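Long-range contact in nucleoside-diphosphate-sugar epimerase (PDB 2X4G), which probably acts as an NAD(P)-dependent enzyme on nucleotide-sugar substrates, as in its epimerase/dehydratase family, although its own reaction and substrate are not established: residues 244-258 with 320-332. Sequence-based numbering, arbitrary orientation.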
loop_
_atom_site.group_PDB
_atom_site.type_symbol
_atom_site.label_atom_id
_atom_site.label_comp_id
_atom_site.label_asym_id
_atom_site.label_seq_id
_atom_site.Cartn_x
_atom_site.Cartn_y
_atom_site.Cartn_z
ATOM N N HIS A 244 -27.010 9.373 11.916
ATOM C CA HIS A 244 -26.458 10.380 12.838
ATOM C C HIS A 244 -25.204 10.997 12.250
ATOM O O HIS A 244 -24.320 10.270 11.780
ATOM C CB HIS A 244 -26.119 9.757 14.187
ATOM C CG HIS A 244 -27.286 9.095 14.847
ATOM N ND1 HIS A 244 -27.401 7.724 14.955
ATOM C CD2 HIS A 244 -28.414 9.613 15.390
ATOM C CE1 HIS A 244 -28.539 7.428 15.554
ATOM N NE2 HIS A 244 -29.173 8.556 15.826
ATOM N N ASN A 245 -25.138 12.330 12.259
ATOM C CA ASN A 245 -23.898 13.024 11.950
ATOM C C ASN A 245 -23.011 13.017 13.180
ATOM O O ASN A 245 -23.448 13.316 14.268
ATOM C CB ASN A 245 -24.171 14.438 11.494
ATOM C CG ASN A 245 -24.850 14.479 10.166
ATOM O OD1 ASN A 245 -24.477 13.793 9.232
ATOM N ND2 ASN A 245 -25.846 15.281 10.075
ATOM N N LEU A 246 -21.756 12.657 12.988
ATOM C CA LEU A 246 -20.928 12.193 14.074
ATOM C C LEU A 246 -19.479 12.566 13.847
ATOM O O LEU A 246 -18.945 12.329 12.774
ATOM C CB LEU A 246 -21.026 10.665 14.085
ATOM C CG LEU A 246 -21.277 9.961 15.400
ATOM C CD1 LEU A 246 -22.350 10.683 16.195
ATOM C CD2 LEU A 246 -21.703 8.566 15.086
ATOM N N GLU A 247 -18.830 13.128 14.851
ATOM C CA GLU A 247 -17.383 13.228 14.818
ATOM C C GLU A 247 -16.786 11.814 15.014
ATOM O O GLU A 247 -17.326 10.994 15.761
ATOM C CB GLU A 247 -16.891 14.196 15.910
ATOM C CG GLU A 247 -17.226 15.685 15.676
ATOM C CD GLU A 247 -16.347 16.336 14.624
ATOM O OE1 GLU A 247 -15.497 15.627 14.053
ATOM O OE2 GLU A 247 -16.496 17.550 14.359
ATOM N N MET A 248 -15.680 11.533 14.336
ATOM C CA MET A 248 -14.979 10.270 14.516
ATOM C C MET A 248 -14.467 10.094 15.928
ATOM O O MET A 248 -14.329 8.962 16.390
ATOM C CB MET A 248 -13.809 10.141 13.540
ATOM C CG MET A 248 -14.190 9.611 12.171
ATOM S SD MET A 248 -14.530 7.827 12.204
ATOM C CE MET A 248 -16.306 7.892 12.358
ATOM N N ALA A 249 -14.151 11.197 16.604
ATOM C CA ALA A 249 -13.814 11.159 18.027
ATOM C C ALA A 249 -14.938 10.510 18.841
ATOM O O ALA A 249 -14.690 9.676 19.698
ATOM C CB ALA A 249 -13.559 12.558 18.532
ATOM N N ASP A 250 -16.172 10.900 18.556
ATOM C CA ASP A 250 -17.325 10.476 19.344
ATOM C C ASP A 250 -17.803 9.055 18.971
ATOM O O ASP A 250 -18.174 8.276 19.844
ATOM C CB ASP A 250 -18.460 11.516 19.218
ATOM C CG ASP A 250 -18.068 12.905 19.801
ATOM O OD1 ASP A 250 -17.474 12.976 20.899
ATOM O OD2 ASP A 250 -18.370 13.937 19.164
ATOM N N LEU A 251 -17.765 8.710 17.687
ATOM C CA LEU A 251 -18.037 7.340 17.259
ATOM C C LEU A 251 -17.006 6.359 17.828
ATOM O O LEU A 251 -17.337 5.261 18.295
ATOM C CB LEU A 251 -18.020 7.245 15.739
ATOM C CG LEU A 251 -18.206 5.838 15.177
ATOM C CD1 LEU A 251 -19.556 5.336 15.592
ATOM C CD2 LEU A 251 -18.017 5.824 13.653
ATOM N N THR A 252 -15.750 6.749 17.744
ATOM C CA THR A 252 -14.671 6.025 18.362
ATOM C C THR A 252 -14.938 5.848 19.829
ATOM O O THR A 252 -14.747 4.769 20.381
ATOM C CB THR A 252 -13.379 6.825 18.170
ATOM O OG1 THR A 252 -12.726 6.320 17.012
ATOM C CG2 THR A 252 -12.444 6.765 19.383
ATOM N N ARG A 253 -15.384 6.918 20.469
ATOM C CA ARG A 253 -15.474 6.927 21.925
ATOM C C ARG A 253 -16.678 6.127 22.419
ATOM O O ARG A 253 -16.600 5.469 23.457
ATOM C CB ARG A 253 -15.476 8.370 22.465
ATOM C CG ARG A 253 -15.277 8.496 23.990
ATOM C CD ARG A 253 -15.538 9.914 24.510
ATOM N NE ARG A 253 -16.569 10.616 23.739
ATOM C CZ ARG A 253 -17.882 10.393 23.838
ATOM N NH1 ARG A 253 -18.363 9.482 24.678
ATOM N NH2 ARG A 253 -18.726 11.078 23.074
ATOM N N ARG A 254 -17.772 6.138 21.674
ATOM C CA ARG A 254 -18.967 5.481 22.173
ATOM C C ARG A 254 -18.753 3.983 22.115
ATOM O O ARG A 254 -19.044 3.262 23.054
ATOM C CB ARG A 254 -20.210 5.890 21.388
ATOM C CG ARG A 254 -20.400 7.418 21.253
ATOM C CD ARG A 254 -21.229 8.056 22.369
ATOM N NE ARG A 254 -22.658 7.748 22.259
ATOM C CZ ARG A 254 -23.482 8.264 21.342
ATOM N NH1 ARG A 254 -24.770 7.901 21.336
ATOM N NH2 ARG A 254 -23.025 9.133 20.427
ATOM N N ILE A 255 -18.208 3.528 21.001
ATOM C CA ILE A 255 -17.912 2.111 20.795
ATOM C C ILE A 255 -16.970 1.645 21.878
ATOM O O ILE A 255 -17.209 0.612 22.476
ATOM C CB ILE A 255 -17.289 1.853 19.390
ATOM C CG1 ILE A 255 -18.327 2.115 18.294
ATOM C CG2 ILE A 255 -16.735 0.433 19.286
ATOM C CD1 ILE A 255 -17.734 2.243 16.932
ATOM N N ALA A 256 -15.909 2.404 22.145
ATOM C CA ALA A 256 -15.015 2.075 23.265
ATOM C C ALA A 256 -15.779 1.929 24.585
ATOM O O ALA A 256 -15.648 0.931 25.291
ATOM C CB ALA A 256 -13.936 3.110 23.414
ATOM N N GLU A 257 -16.595 2.917 24.913
ATOM C CA GLU A 257 -17.259 2.930 26.214
ATOM C C GLU A 257 -18.158 1.712 26.382
ATOM O O GLU A 257 -18.189 1.100 27.459
ATOM C CB GLU A 257 -18.024 4.241 26.413
ATOM C CG GLU A 257 -17.082 5.430 26.648
ATOM C CD GLU A 257 -17.741 6.791 26.417
ATOM O OE1 GLU A 257 -18.974 6.833 26.184
ATOM O OE2 GLU A 257 -17.017 7.819 26.466
ATOM N N LEU A 258 -18.854 1.353 25.299
ATOM C CA LEU A 258 -19.746 0.203 25.273
ATOM C C LEU A 258 -18.994 -1.116 25.366
ATOM O O LEU A 258 -19.494 -2.061 25.960
ATOM C CB LEU A 258 -20.569 0.223 23.999
ATOM C CG LEU A 258 -21.556 1.379 23.903
ATOM C CD1 LEU A 258 -22.195 1.381 22.529
ATOM C CD2 LEU A 258 -22.601 1.257 25.039
ATOM N N THR A 320 -35.175 6.535 13.395
ATOM C CA THR A 320 -35.773 6.665 14.720
ATOM C C THR A 320 -34.980 5.915 15.800
ATOM O O THR A 320 -35.306 6.014 16.971
ATOM C CB THR A 320 -37.286 6.226 14.711
ATOM O OG1 THR A 320 -37.457 4.972 14.057
ATOM C CG2 THR A 320 -38.116 7.217 13.960
ATOM N N THR A 321 -33.915 5.217 15.407
ATOM C CA THR A 321 -33.149 4.331 16.297
ATOM C C THR A 321 -32.019 5.089 16.995
ATOM O O THR A 321 -31.271 5.801 16.362
ATOM C CB THR A 321 -32.563 3.110 15.501
ATOM O OG1 THR A 321 -33.609 2.497 14.740
ATOM C CG2 THR A 321 -31.961 2.062 16.405
ATOM N N ALA A 322 -31.913 4.943 18.313
ATOM C CA ALA A 322 -30.785 5.505 19.056
ATOM C C ALA A 322 -29.519 4.860 18.538
ATOM O O ALA A 322 -29.520 3.664 18.255
ATOM C CB ALA A 322 -30.928 5.238 20.534
ATOM N N LEU A 323 -28.458 5.657 18.411
ATOM C CA LEU A 323 -27.141 5.169 17.979
ATOM C C LEU A 323 -26.570 4.083 18.852
ATOM O O LEU A 323 -25.861 3.245 18.365
ATOM C CB LEU A 323 -26.115 6.304 17.973
ATOM C CG LEU A 323 -24.723 5.947 17.442
ATOM C CD1 LEU A 323 -24.815 5.308 16.043
ATOM C CD2 LEU A 323 -23.871 7.203 17.425
ATOM N N ASP A 324 -26.842 4.136 20.152
ATOM C CA ASP A 324 -26.305 3.153 21.087
ATOM C C ASP A 324 -26.937 1.805 20.819
ATOM O O ASP A 324 -26.269 0.768 20.942
ATOM C CB ASP A 324 -26.607 3.539 22.540
ATOM C CG ASP A 324 -25.614 4.526 23.119
ATOM O OD1 ASP A 324 -25.780 4.843 24.327
ATOM O OD2 ASP A 324 -24.679 4.973 22.401
ATOM N N ASP A 325 -28.230 1.814 20.497
ATOM C CA ASP A 325 -28.956 0.574 20.236
ATOM C C ASP A 325 -28.369 -0.105 18.996
ATOM O O ASP A 325 -28.273 -1.323 18.945
ATOM C CB ASP A 325 -30.458 0.833 20.062
ATOM C CG ASP A 325 -31.095 1.442 21.306
ATOM O OD1 ASP A 325 -31.428 0.704 22.246
ATOM O OD2 ASP A 325 -31.260 2.678 21.359
ATOM N N THR A 326 -27.953 0.695 18.018
ATOM C CA THR A 326 -27.348 0.172 16.796
ATOM C C THR A 326 -25.984 -0.388 17.106
ATOM O O THR A 326 -25.699 -1.532 16.784
ATOM C CB THR A 326 -27.169 1.260 15.767
ATOM O OG1 THR A 326 -28.451 1.758 15.401
ATOM C CG2 THR A 326 -26.459 0.739 14.564
ATOM N N LEU A 327 -25.149 0.416 17.749
ATOM C CA LEU A 327 -23.836 -0.049 18.140
ATOM C C LEU A 327 -23.885 -1.259 19.057
ATOM O O LEU A 327 -22.995 -2.079 18.976
ATOM C CB LEU A 327 -23.015 1.041 18.831
ATOM C CG LEU A 327 -22.822 2.349 18.086
ATOM C CD1 LEU A 327 -21.985 3.265 18.953
ATOM C CD2 LEU A 327 -22.207 2.088 16.727
ATOM N N LEU A 328 -24.880 -1.372 19.938
ATOM C CA LEU A 328 -25.002 -2.575 20.790
ATOM C C LEU A 328 -25.437 -3.821 20.020
ATOM O O LEU A 328 -25.052 -4.935 20.375
ATOM C CB LEU A 328 -25.940 -2.346 21.973
ATOM C CG LEU A 328 -25.226 -1.781 23.209
ATOM C CD1 LEU A 328 -26.204 -1.236 24.234
ATOM C CD2 LEU A 328 -24.337 -2.842 23.825
ATOM N N ARG A 329 -26.224 -3.651 18.970
ATOM C CA ARG A 329 -26.801 -4.791 18.287
ATOM C C ARG A 329 -25.717 -5.397 17.416
ATOM O O ARG A 329 -25.601 -6.617 17.300
ATOM C CB ARG A 329 -27.981 -4.341 17.447
ATOM C CG ARG A 329 -29.035 -5.391 17.200
ATOM C CD ARG A 329 -30.072 -4.893 16.212
ATOM N NE ARG A 329 -30.721 -3.686 16.730
ATOM C CZ ARG A 329 -30.834 -2.517 16.089
ATOM N NH1 ARG A 329 -30.384 -2.331 14.846
ATOM N NH2 ARG A 329 -31.434 -1.515 16.712
ATOM N N ALA A 330 -24.916 -4.521 16.819
ATOM C CA ALA A 330 -23.727 -4.914 16.098
ATOM C C ALA A 330 -22.772 -5.617 17.042
ATOM O O ALA A 330 -22.336 -6.743 16.788
ATOM C CB ALA A 330 -23.060 -3.696 15.474
ATOM N N ILE A 331 -22.451 -4.956 18.144
ATOM C CA ILE A 331 -21.572 -5.546 19.133
ATOM C C ILE A 331 -22.013 -6.952 19.497
ATOM O O ILE A 331 -21.199 -7.837 19.513
ATOM C CB ILE A 331 -21.450 -4.677 20.399
ATOM C CG1 ILE A 331 -20.534 -3.488 20.111
ATOM C CG2 ILE A 331 -20.858 -5.487 21.561
ATOM C CD1 ILE A 331 -20.524 -2.446 21.209
ATOM N N ASP A 332 -23.289 -7.164 19.759
ATOM C CA ASP A 332 -23.772 -8.489 20.157
ATOM C C ASP A 332 -23.668 -9.539 19.052
ATOM O O ASP A 332 -23.293 -10.696 19.303
ATOM C CB ASP A 332 -25.226 -8.409 20.631
ATOM C CG ASP A 332 -25.359 -7.747 21.989
ATOM O OD1 ASP A 332 -24.351 -7.668 22.736
ATOM O OD2 ASP A 332 -26.479 -7.299 22.307
#
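Leu327 of helix 323-332 packs as a knob into a hole on helix 248-258 formed by Leu251, Arg254, Ile255 and Leu258. Its CG lies beside the backbone N and its chain is then extended, which carries CD1 to within 3.9 Å of Ile255 CG1 and 4.0 Å of Arg254 CB. Leu258 runs across it at about a right angle, its CD1 3.8 Å from Leu327 CB, and one turn further on Ile331 CD1 rests against Leu258 CB. The two segment axes cross at -56° and come within 10.5 Å of each other. Ile198 of helix 196-202 touches both Ile255 and Ile331, so a third helix packs against this part of the interface.

At the strand end of the contact, Leu323 has CG anti to the backbone N (chi1 -176°) and meets Leu246 tip to tip through the CD2 methyls, while its CB lies 3.6 Å from His244 ND1. The imidazole presents its edge to Thr321 O, with CE1 3.3 Å from that oxygen. Val216 of strand 213-218 touches both leucines, tying this end to the sheet of the Rossmann-like fold.

The outer side is looser. Arg254, bent at chi2 and chi3, brings NH1 to Asp324 OD2 (3.1 Å) in a salt bridge whose hydrogen bond is weak, with an angle of 133° at the hydrogen and the guanidinium and carboxylate planes steeply tilted against each other. Here Leu328, an exposed residue, touches Leu258 lightly through CG, at 4.4 Å from Leu258 CD2. Apolar burial therefore probably does most to hold the C-terminal helix here, with the skewed ion pair adding charge complementarity at the margin.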